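Local coordinates for intracellular protein transport protein USO1 (PDB 6LSU) that is required for protein transport from the ER to the Golgi complex as a membrane-tethering protein, of which this chain is the globular head region, at residues K668-D673 with V699-Y704; K180-L185 with N219-V224; N498-L503 with E540-V545; D255-I260 with I304-T309. All blocks are in the same frame, centred on the assembly; numbering follows the deposited sequence.

Contact 1. Residues K668-D673 with V699-Y704; sequences KQFKKD and VYFSTY
F670 and F701 meet inside the mainly helical, armadillo-type head of the tether, where the C-terminal part of helix 660-673 faces the loop leading into helix 703-711. The two side chains run at each other from opposite directions. F670 brings the far end of its ring, and CZ lies 3.8 Å from CE1 of F701, which sits at the edge of the F670 ring, near its plane. With the centroids 6.0 Å apart and the planes at 72°, F670 CZ comes at the F701 ring obliquely. F670 reaches this far because CG stands anti to the backbone N (chi1 175°), throwing the ring out from its helix toward the loop.

F676 joins the two, stacked on F670 and edge-to-face with F701, while F709 meets F670 edge-to-face. Helix 622-637 adds C626, L627 and M630 against F670, and I580 and T584 of helix 577-590 pack on F701. With only an alanine here in place of F670, F701 and F676 would probably lose the ring they both pack on, leaving a gap beside helix 622-637. Just beyond F701 the chain turns into its helix at S702, the N-cap: its OG accepts from Y704 N at 3.2 Å and also hydrogen-bonds to D522 OD1.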
# COMPACT_ATOMS: atom_id res chain seq x y z
N LYS A 668 25.98 14.39 -20.42
CA LYS A 668 24.92 15.42 -20.43
C LYS A 668 23.73 14.88 -21.22
O LYS A 668 22.61 15.18 -20.85
CB LYS A 668 25.43 16.74 -21.02
CG LYS A 668 24.57 17.96 -20.75
CD LYS A 668 25.36 19.24 -20.58
CE LYS A 668 24.54 20.38 -20.02
NZ LYS A 668 25.39 21.37 -19.32
N GLN A 669 23.95 14.09 -22.27
CA GLN A 669 22.84 13.65 -23.14
C GLN A 669 22.07 12.55 -22.42
O GLN A 669 20.85 12.38 -22.73
CB GLN A 669 23.29 13.15 -24.52
CG GLN A 669 22.11 12.68 -25.35
CD GLN A 669 22.38 12.44 -26.82
OE1 GLN A 669 23.22 11.62 -27.19
NE2 GLN A 669 21.62 13.13 -27.67
N PHE A 670 22.74 11.82 -21.53
CA PHE A 670 22.17 10.68 -20.76
C PHE A 670 21.12 11.20 -19.76
O PHE A 670 20.04 10.59 -19.67
CB PHE A 670 23.27 9.91 -20.03
CG PHE A 670 22.77 8.80 -19.14
CD1 PHE A 670 22.25 7.63 -19.68
CD2 PHE A 670 22.76 8.96 -17.77
CE1 PHE A 670 21.78 6.62 -18.86
CE2 PHE A 670 22.28 7.95 -16.95
CZ PHE A 670 21.81 6.77 -17.50
N LYS A 671 21.47 12.26 -19.03
CA LYS A 671 20.57 12.96 -18.08
C LYS A 671 19.34 13.46 -18.84
O LYS A 671 18.23 13.16 -18.38
CB LYS A 671 21.32 14.08 -17.34
CG LYS A 671 20.71 14.52 -16.01
CD LYS A 671 19.24 14.08 -15.82
CE LYS A 671 18.54 14.62 -14.59
NZ LYS A 671 18.90 13.88 -13.36
N LYS A 672 19.50 14.14 -19.99
CA LYS A 672 18.39 14.95 -20.59
C LYS A 672 17.63 14.22 -21.71
O LYS A 672 16.49 14.57 -21.91
CB LYS A 672 18.89 16.28 -21.15
CG LYS A 672 19.96 17.01 -20.34
CD LYS A 672 19.54 17.49 -18.95
CE LYS A 672 18.29 18.36 -18.91
NZ LYS A 672 17.13 17.64 -18.32
N ASP A 673 18.21 13.26 -22.44
CA ASP A 673 17.60 12.81 -23.73
C ASP A 673 17.57 11.28 -23.85
O ASP A 673 17.37 10.79 -24.98
CB ASP A 673 18.33 13.47 -24.92
CG ASP A 673 17.56 13.47 -26.23
OD1 ASP A 673 16.34 13.15 -26.21
OD2 ASP A 673 18.18 13.79 -27.26
N VAL A 699 10.41 -0.10 -16.46
CA VAL A 699 11.38 -0.03 -15.33
C VAL A 699 12.71 -0.44 -15.94
O VAL A 699 12.81 -1.61 -16.41
CB VAL A 699 10.96 -0.93 -14.14
CG1 VAL A 699 12.03 -1.03 -13.07
CG2 VAL A 699 9.66 -0.43 -13.53
N TYR A 700 13.71 0.42 -15.81
CA TYR A 700 15.05 0.21 -16.43
C TYR A 700 16.17 0.33 -15.39
O TYR A 700 17.07 -0.50 -15.38
CB TYR A 700 15.17 1.22 -17.59
CG TYR A 700 14.04 1.09 -18.58
CD1 TYR A 700 13.87 -0.08 -19.31
CD2 TYR A 700 13.09 2.08 -18.73
CE1 TYR A 700 12.81 -0.25 -20.18
CE2 TYR A 700 12.01 1.91 -19.61
CZ TYR A 700 11.90 0.76 -20.35
OH TYR A 700 10.87 0.58 -21.21
N PHE A 701 16.10 1.34 -14.53
CA PHE A 701 17.16 1.75 -13.59
C PHE A 701 16.79 1.37 -12.15
O PHE A 701 15.81 1.82 -11.64
CB PHE A 701 17.41 3.25 -13.72
CG PHE A 701 17.83 3.61 -15.12
CD1 PHE A 701 19.16 3.56 -15.49
CD2 PHE A 701 16.89 3.89 -16.09
CE1 PHE A 701 19.56 3.82 -16.79
CE2 PHE A 701 17.28 4.14 -17.39
CZ PHE A 701 18.61 4.11 -17.74
N SER A 702 17.63 0.57 -11.51
CA SER A 702 17.70 0.44 -10.04
C SER A 702 17.89 1.82 -9.42
O SER A 702 18.74 2.61 -9.91
CB SER A 702 18.77 -0.45 -9.60
OG SER A 702 19.09 -0.15 -8.25
N THR A 703 17.13 2.06 -8.35
CA THR A 703 17.11 3.33 -7.58
C THR A 703 18.52 3.65 -7.09
O THR A 703 18.93 4.84 -7.02
CB THR A 703 16.11 3.26 -6.43
OG1 THR A 703 16.35 4.51 -5.79
CG2 THR A 703 16.28 2.07 -5.51
N TYR A 704 19.28 2.65 -6.70
CA TYR A 704 20.64 2.93 -6.18
C TYR A 704 21.46 3.57 -7.29
O TYR A 704 22.27 4.46 -6.97
CB TYR A 704 21.29 1.66 -5.63
CG TYR A 704 20.35 0.90 -4.75
CD1 TYR A 704 19.93 1.45 -3.55
CD2 TYR A 704 19.78 -0.31 -5.17
CE1 TYR A 704 19.00 0.81 -2.75
CE2 TYR A 704 18.85 -0.96 -4.36
CZ TYR A 704 18.45 -0.38 -3.16
OH TYR A 704 17.54 -0.96 -2.34

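Contact 2. Residues K180-L185 with N219-V224; sequences KARSAL and NDSPHV
N219, the residue at which the chain leaves helix 204-218, presents its backbone carbonyl to the guanidinium of R182. N219 O is 3.0 Å from R182 NH2, lying over one face and offset toward the rim, and the angle is too poor for a hydrogen bond. The guanidinium's hydrogen bonds to the protein go to two carbonyls near the end of helix 204-218, NE to V217 O and NH2 to A216 O. A water in the guanidinium plane accepts from R182 NH2 at 3.3 Å and, more weakly, from N219 ND2.

D220 follows in a left-handed backbone conformation that turns the chain. Its OD2 stays 6.4 Å from R182 NH2, so the opposite charges are near without touching.

S221 then packs against the aliphatic part of the arginine, with CB 3.5 Å and OG 3.4 Å from R182 CD. S221 is the N-cap of helix 222-229, and the same OG accepts from V224 N at 3.3 Å with an N-H...O angle of 159°.

V224, in the first turn of that helix, sets CG2 4.1 Å from R182 CG and also touches V217 and V218. R182 serves all these neighbours by running extended through chi1 and chi2 and then bending at chi3 (-66°), which turns the guanidinium toward the carbonyls.

The arginine's methylenes thus pack on S221 and V224 of armadillo repeat 4, while its charge is held by carbonyls of its own repeat 3, at the C-terminal end of helix 204-218, where it would probably be favoured by the helix dipole.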
# COMPACT_ATOMS: atom_id res chain seq x y z
N LYS A 180 -18.47 21.24 12.58
CA LYS A 180 -19.46 21.86 13.50
C LYS A 180 -20.14 20.72 14.29
O LYS A 180 -20.20 20.81 15.53
CB LYS A 180 -20.39 22.76 12.69
CG LYS A 180 -19.75 23.52 11.53
CD LYS A 180 -20.36 24.90 11.26
CE LYS A 180 -21.32 24.94 10.09
NZ LYS A 180 -22.07 26.21 10.03
N ALA A 181 -20.57 19.66 13.59
CA ALA A 181 -21.26 18.49 14.18
C ALA A 181 -20.29 17.76 15.14
O ALA A 181 -20.72 17.28 16.21
CB ALA A 181 -21.77 17.59 13.08
N ARG A 182 -19.02 17.66 14.75
CA ARG A 182 -18.02 16.92 15.57
C ARG A 182 -17.74 17.78 16.81
O ARG A 182 -17.81 17.28 17.93
CB ARG A 182 -16.77 16.56 14.76
CG ARG A 182 -15.75 15.75 15.56
CD ARG A 182 -14.45 15.51 14.82
NE ARG A 182 -14.67 14.66 13.66
CZ ARG A 182 -14.46 15.01 12.39
NH1 ARG A 182 -13.98 16.20 12.07
NH2 ARG A 182 -14.73 14.14 11.43
N SER A 183 -17.57 19.09 16.60
CA SER A 183 -17.49 20.12 17.67
C SER A 183 -18.65 19.99 18.69
O SER A 183 -18.36 19.79 19.90
CB SER A 183 -17.46 21.49 17.08
OG SER A 183 -17.05 22.41 18.07
N ALA A 184 -19.89 20.06 18.21
CA ALA A 184 -21.12 19.94 19.03
C ALA A 184 -21.11 18.61 19.80
O ALA A 184 -21.41 18.65 21.01
CB ALA A 184 -22.36 20.06 18.16
N LEU A 185 -20.80 17.49 19.13
CA LEU A 185 -20.94 16.13 19.74
C LEU A 185 -19.96 15.99 20.91
O LEU A 185 -20.38 15.43 21.93
CB LEU A 185 -20.74 15.03 18.70
CG LEU A 185 -21.99 14.67 17.89
CD1 LEU A 185 -21.60 13.97 16.61
CD2 LEU A 185 -22.93 13.82 18.72
N ASN A 219 -12.82 9.89 12.23
CA ASN A 219 -11.99 10.26 11.05
C ASN A 219 -11.35 11.64 11.26
O ASN A 219 -12.11 12.59 11.53
CB ASN A 219 -12.82 10.26 9.76
CG ASN A 219 -11.96 10.38 8.53
OD1 ASN A 219 -11.24 9.43 8.19
ND2 ASN A 219 -11.97 11.56 7.92
N ASP A 220 -10.02 11.75 11.10
CA ASP A 220 -9.21 12.99 11.21
C ASP A 220 -9.46 13.70 12.56
O ASP A 220 -9.45 14.94 12.59
CB ASP A 220 -9.48 13.92 10.02
CG ASP A 220 -8.93 13.43 8.69
OD1 ASP A 220 -7.82 12.84 8.69
OD2 ASP A 220 -9.61 13.63 7.65
N SER A 221 -9.70 12.97 13.66
CA SER A 221 -10.00 13.59 14.98
C SER A 221 -9.32 12.80 16.09
O SER A 221 -9.90 11.88 16.68
CB SER A 221 -11.48 13.72 15.19
OG SER A 221 -11.77 14.19 16.49
N PRO A 222 -8.04 13.14 16.40
CA PRO A 222 -7.31 12.52 17.50
C PRO A 222 -8.10 12.54 18.81
O PRO A 222 -8.09 11.54 19.55
CB PRO A 222 -6.09 13.42 17.66
CG PRO A 222 -5.86 13.95 16.26
CD PRO A 222 -7.25 14.16 15.69
N HIS A 223 -8.79 13.66 19.06
CA HIS A 223 -9.59 13.80 20.30
C HIS A 223 -10.63 12.67 20.37
O HIS A 223 -10.67 11.97 21.44
CB HIS A 223 -10.23 15.19 20.46
CG HIS A 223 -10.97 15.24 21.75
ND1 HIS A 223 -10.42 14.73 22.92
CD2 HIS A 223 -12.23 15.61 22.06
CE1 HIS A 223 -11.29 14.82 23.90
NE2 HIS A 223 -12.41 15.36 23.40
N VAL A 224 -11.41 12.49 19.28
CA VAL A 224 -12.46 11.42 19.21
C VAL A 224 -11.79 10.03 19.11
O VAL A 224 -12.43 9.03 19.52
CB VAL A 224 -13.44 11.62 18.04
CG1 VAL A 224 -14.53 10.57 18.04
CG2 VAL A 224 -14.07 13.00 18.03
O HOH W 1 -14.63 13.73 8.19

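Contact 3. Residues N498-L503 with E540-V545; sequences NLFEVL and EITRNV
F500 carries the contact, its ring directed from the first turn of helix 499-504, within armadillo repeat 8, to the end of helix 535-543. T542 meets it at the edge: CG2 lies near the ring plane, 3.9 Å from F500 CE1, and the two side chains are set aslant. V545, just past the helix end, comes in obliquely, with CG2 4.4 Å from the same CE1. One corner of the ring therefore touches two methyl groups, and no hydrogen bond crosses between the segments.

In the next shell, F524 of helix 514-528 packs edge-to-face with F500, and V450 of helix 439-459 touches both F500 and V545. On the other segment, F528 and W589 press on T542. The rotation of T542 is fixed by a hydrogen bond from OG1 to L538 O; chi1 of -60° puts OG1 beside the backbone N and CG2 anti to it, leaving the methyl for the phenylalanine.

Further out, polar groups hold the two helix ends. N498 is the N-cap of helix 499-504: OD1 accepts from E501 N at 3.1 Å and weakly from F500 N, while ND2 is tied to Q449 O. Beyond T542, R543 NH1 makes a salt bridge to D599 OD2; its NH2 makes another to E540 OE2 at 2.7 Å, where the oxygen offers its syn lone pair and lies 28° out of the guanidinium plane.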
# COMPACT_ATOMS: atom_id res chain seq x y z
N ASN A 498 19.73 -18.85 -6.25
CA ASN A 498 21.12 -18.34 -6.19
C ASN A 498 21.31 -17.15 -7.13
O ASN A 498 21.01 -17.25 -8.31
CB ASN A 498 22.17 -19.44 -6.44
CG ASN A 498 23.54 -18.97 -5.98
OD1 ASN A 498 24.13 -18.06 -6.55
ND2 ASN A 498 24.01 -19.51 -4.86
N LEU A 499 21.76 -16.05 -6.56
CA LEU A 499 21.85 -14.74 -7.24
C LEU A 499 23.10 -14.76 -8.11
O LEU A 499 23.10 -14.05 -9.11
CB LEU A 499 21.92 -13.62 -6.20
CG LEU A 499 20.65 -13.36 -5.39
CD1 LEU A 499 20.93 -12.53 -4.14
CD2 LEU A 499 19.62 -12.68 -6.23
N PHE A 500 24.13 -15.49 -7.68
CA PHE A 500 25.43 -15.62 -8.39
C PHE A 500 25.21 -16.44 -9.66
O PHE A 500 25.74 -16.10 -10.73
CB PHE A 500 26.46 -16.23 -7.47
CG PHE A 500 27.00 -15.25 -6.48
CD1 PHE A 500 27.77 -14.18 -6.89
CD2 PHE A 500 26.76 -15.40 -5.13
CE1 PHE A 500 28.29 -13.29 -5.97
CE2 PHE A 500 27.24 -14.48 -4.22
CZ PHE A 500 28.03 -13.44 -4.63
N GLU A 501 24.37 -17.46 -9.56
CA GLU A 501 23.94 -18.23 -10.73
C GLU A 501 23.46 -17.24 -11.80
O GLU A 501 23.90 -17.38 -12.92
CB GLU A 501 22.86 -19.23 -10.34
CG GLU A 501 22.99 -20.56 -11.07
CD GLU A 501 22.22 -21.71 -10.43
OE1 GLU A 501 22.65 -22.87 -10.61
OE2 GLU A 501 21.20 -21.44 -9.75
N VAL A 502 22.61 -16.27 -11.46
CA VAL A 502 22.05 -15.33 -12.48
C VAL A 502 23.15 -14.34 -12.89
O VAL A 502 23.45 -14.17 -14.09
CB VAL A 502 20.81 -14.61 -11.95
CG1 VAL A 502 20.41 -13.44 -12.84
CG2 VAL A 502 19.66 -15.58 -11.77
N LEU A 503 23.79 -13.74 -11.92
CA LEU A 503 24.73 -12.62 -12.19
C LEU A 503 25.94 -13.08 -13.05
O LEU A 503 26.49 -12.21 -13.78
CB LEU A 503 25.23 -12.07 -10.87
CG LEU A 503 26.17 -10.89 -11.01
CD1 LEU A 503 25.38 -9.68 -11.40
CD2 LEU A 503 26.94 -10.59 -9.74
N GLU A 540 34.11 -6.97 -1.77
CA GLU A 540 35.29 -7.87 -1.80
C GLU A 540 34.87 -9.32 -1.93
O GLU A 540 35.52 -9.99 -2.69
CB GLU A 540 36.16 -7.66 -0.56
CG GLU A 540 36.97 -6.38 -0.67
CD GLU A 540 37.52 -6.12 -2.07
OE1 GLU A 540 37.11 -5.08 -2.70
OE2 GLU A 540 38.32 -6.99 -2.55
N ILE A 541 33.85 -9.77 -1.22
CA ILE A 541 33.39 -11.19 -1.33
C ILE A 541 32.88 -11.45 -2.75
O ILE A 541 32.99 -12.59 -3.22
CB ILE A 541 32.29 -11.50 -0.28
CG1 ILE A 541 32.85 -11.44 1.14
CG2 ILE A 541 31.64 -12.86 -0.58
CD1 ILE A 541 31.80 -11.53 2.21
N THR A 542 32.23 -10.46 -3.36
CA THR A 542 31.53 -10.64 -4.66
C THR A 542 32.61 -10.62 -5.73
O THR A 542 32.57 -11.50 -6.62
CB THR A 542 30.47 -9.57 -4.92
OG1 THR A 542 29.48 -9.62 -3.89
CG2 THR A 542 29.80 -9.76 -6.27
N ARG A 543 33.57 -9.71 -5.56
CA ARG A 543 34.75 -9.58 -6.47
C ARG A 543 35.51 -10.91 -6.53
O ARG A 543 35.83 -11.40 -7.65
CB ARG A 543 35.66 -8.42 -6.04
CG ARG A 543 36.47 -7.84 -7.18
CD ARG A 543 37.21 -6.55 -6.89
NE ARG A 543 38.12 -6.68 -5.76
CZ ARG A 543 39.20 -7.46 -5.70
NH1 ARG A 543 39.56 -8.21 -6.73
NH2 ARG A 543 39.92 -7.50 -4.60
N ASN A 544 35.80 -11.53 -5.40
CA ASN A 544 36.81 -12.63 -5.40
C ASN A 544 36.14 -13.96 -5.71
O ASN A 544 36.76 -14.98 -5.51
CB ASN A 544 37.68 -12.57 -4.14
CG ASN A 544 38.52 -11.29 -4.15
OD1 ASN A 544 39.19 -11.00 -5.15
ND2 ASN A 544 38.43 -10.50 -3.09
N VAL A 545 34.92 -13.94 -6.23
CA VAL A 545 34.26 -15.17 -6.75
C VAL A 545 34.79 -15.45 -8.16
O VAL A 545 34.87 -14.51 -9.00
CB VAL A 545 32.72 -15.04 -6.74
CG1 VAL A 545 32.07 -16.01 -7.70
CG2 VAL A 545 32.15 -15.25 -5.35

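Contact 4. Residues D255-I260 with I304-T309; sequences DCLSLI and IVNINT
N306 meets L257 not with its flat amide foremost but with the atoms at its base: L257 CD1 lies 3.6 Å from the backbone N306 O and 3.9 Å from N306 CB. The amide itself is held by polar partners, OD1 by Q302 NE2 and ND2 by L247 O. The leucine and asparagine side chains cross at about a right angle.

A turn further on, T309 points its methyl into the opposing helix, CG2 standing 3.7 Å from L257 CB. That methyl is directed by the hydroxyl: chi1 of -51° leaves CG2 anti to the backbone N and lets OG1 donate to V305 O at 2.7 Å. The same carbonyl accepts from T309 N on the opposite face of its plane. A serine at T309 would probably keep the hydroxyl bond but leave L257 CB without its methyl neighbour.

Segments 255-260 and 304-309, of helices 251-264 and 301-317, run 23° from parallel, axes 9.6 Å apart at their closest, joining armadillo repeats 4 and 5 as neighbouring layers of a superhelix. The threonine hydroxyl is spent within its own helix, the asparagine amide on Q302 of that helix and L247 O, so what passes between the segments is van der Waals packing.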
# COMPACT_ATOMS: atom_id res chain seq x y z
N ASP A 255 -16.74 -2.25 7.14
CA ASP A 255 -16.99 -1.09 8.06
C ASP A 255 -16.22 -1.32 9.37
O ASP A 255 -15.39 -0.49 9.70
CB ASP A 255 -18.48 -0.85 8.27
CG ASP A 255 -19.31 -0.77 6.98
OD1 ASP A 255 -20.48 -1.16 7.03
OD2 ASP A 255 -18.81 -0.30 5.93
N CYS A 256 -16.40 -2.46 10.02
CA CYS A 256 -15.71 -2.77 11.30
C CYS A 256 -14.21 -2.58 11.12
O CYS A 256 -13.63 -1.74 11.90
CB CYS A 256 -16.02 -4.17 11.78
SG CYS A 256 -17.69 -4.31 12.45
N LEU A 257 -13.63 -3.23 10.09
CA LEU A 257 -12.17 -3.10 9.83
C LEU A 257 -11.83 -1.62 9.55
O LEU A 257 -10.83 -1.12 10.06
CB LEU A 257 -11.74 -4.05 8.71
CG LEU A 257 -11.94 -5.54 9.01
CD1 LEU A 257 -12.03 -6.33 7.72
CD2 LEU A 257 -10.85 -6.05 9.92
N SER A 258 -12.64 -0.95 8.75
CA SER A 258 -12.41 0.44 8.29
C SER A 258 -12.40 1.35 9.53
O SER A 258 -11.57 2.29 9.62
CB SER A 258 -13.47 0.84 7.34
OG SER A 258 -12.88 1.50 6.25
N LEU A 259 -13.31 1.08 10.47
CA LEU A 259 -13.38 1.84 11.73
C LEU A 259 -12.14 1.51 12.59
O LEU A 259 -11.46 2.46 13.06
CB LEU A 259 -14.71 1.56 12.45
CG LEU A 259 -14.80 2.15 13.84
CD1 LEU A 259 -14.58 3.66 13.79
CD2 LEU A 259 -16.13 1.79 14.50
N ILE A 260 -11.78 0.24 12.75
CA ILE A 260 -10.51 -0.10 13.46
C ILE A 260 -9.37 0.68 12.82
O ILE A 260 -8.49 1.14 13.57
CB ILE A 260 -10.23 -1.60 13.48
CG1 ILE A 260 -11.32 -2.40 14.16
CG2 ILE A 260 -8.88 -1.87 14.15
CD1 ILE A 260 -10.95 -3.90 14.31
N ILE A 304 -11.30 -9.97 -0.57
CA ILE A 304 -9.97 -9.39 -0.93
C ILE A 304 -9.76 -8.07 -0.19
O ILE A 304 -8.68 -7.89 0.44
CB ILE A 304 -9.81 -9.20 -2.45
CG1 ILE A 304 -9.63 -10.58 -3.10
CG2 ILE A 304 -8.65 -8.24 -2.79
CD1 ILE A 304 -9.72 -10.59 -4.64
N VAL A 305 -10.76 -7.18 -0.28
CA VAL A 305 -10.72 -5.85 0.39
C VAL A 305 -10.70 -6.06 1.91
O VAL A 305 -9.98 -5.33 2.55
CB VAL A 305 -11.92 -4.98 -0.02
CG1 VAL A 305 -11.90 -3.60 0.70
CG2 VAL A 305 -11.98 -4.77 -1.52
N ASN A 306 -11.45 -7.02 2.46
CA ASN A 306 -11.51 -7.21 3.93
C ASN A 306 -10.08 -7.59 4.34
O ASN A 306 -9.47 -6.96 5.21
CB ASN A 306 -12.58 -8.21 4.38
CG ASN A 306 -14.01 -7.69 4.24
OD1 ASN A 306 -14.25 -6.51 3.98
ND2 ASN A 306 -14.96 -8.59 4.44
N ILE A 307 -9.50 -8.59 3.69
CA ILE A 307 -8.20 -9.09 4.20
C ILE A 307 -7.18 -7.95 4.03
O ILE A 307 -6.28 -7.83 4.90
CB ILE A 307 -7.74 -10.41 3.58
CG1 ILE A 307 -6.66 -11.08 4.45
CG2 ILE A 307 -7.26 -10.26 2.12
CD1 ILE A 307 -6.49 -12.59 4.17
N ASN A 308 -7.28 -7.16 2.96
CA ASN A 308 -6.22 -6.19 2.68
C ASN A 308 -6.33 -5.12 3.77
O ASN A 308 -5.30 -4.56 4.24
CB ASN A 308 -6.32 -5.69 1.24
CG ASN A 308 -5.54 -6.50 0.22
OD1 ASN A 308 -4.76 -7.41 0.54
ND2 ASN A 308 -5.76 -6.20 -1.04
N THR A 309 -7.57 -4.73 4.10
CA THR A 309 -7.81 -3.78 5.20
C THR A 309 -7.22 -4.35 6.50
O THR A 309 -6.48 -3.59 7.23
CB THR A 309 -9.29 -3.44 5.32
OG1 THR A 309 -9.81 -3.05 4.05
CG2 THR A 309 -9.49 -2.29 6.31

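Overall arrangement
From the N terminus the chain first closes contact 2, over 33 residues between repeats 3 and 4, then contact 4, over 43 between repeats 4 and 5; their nearest atoms are about 7 Å apart. Contact 3 follows over 36, bringing helix 499-504 to the end of helix 535-543. These three loops contain helices, whereas contact 1, the last, closes a 25-residue link with no helix or strand. All four are in series: none nests in or crosses another. Contacts 3 and 1 share the C-terminal part of the head, centres 25 Å apart, and contact 2 lies on the opposite side of the chain's centre from both, so the set samples local joints along an elongated solenoid.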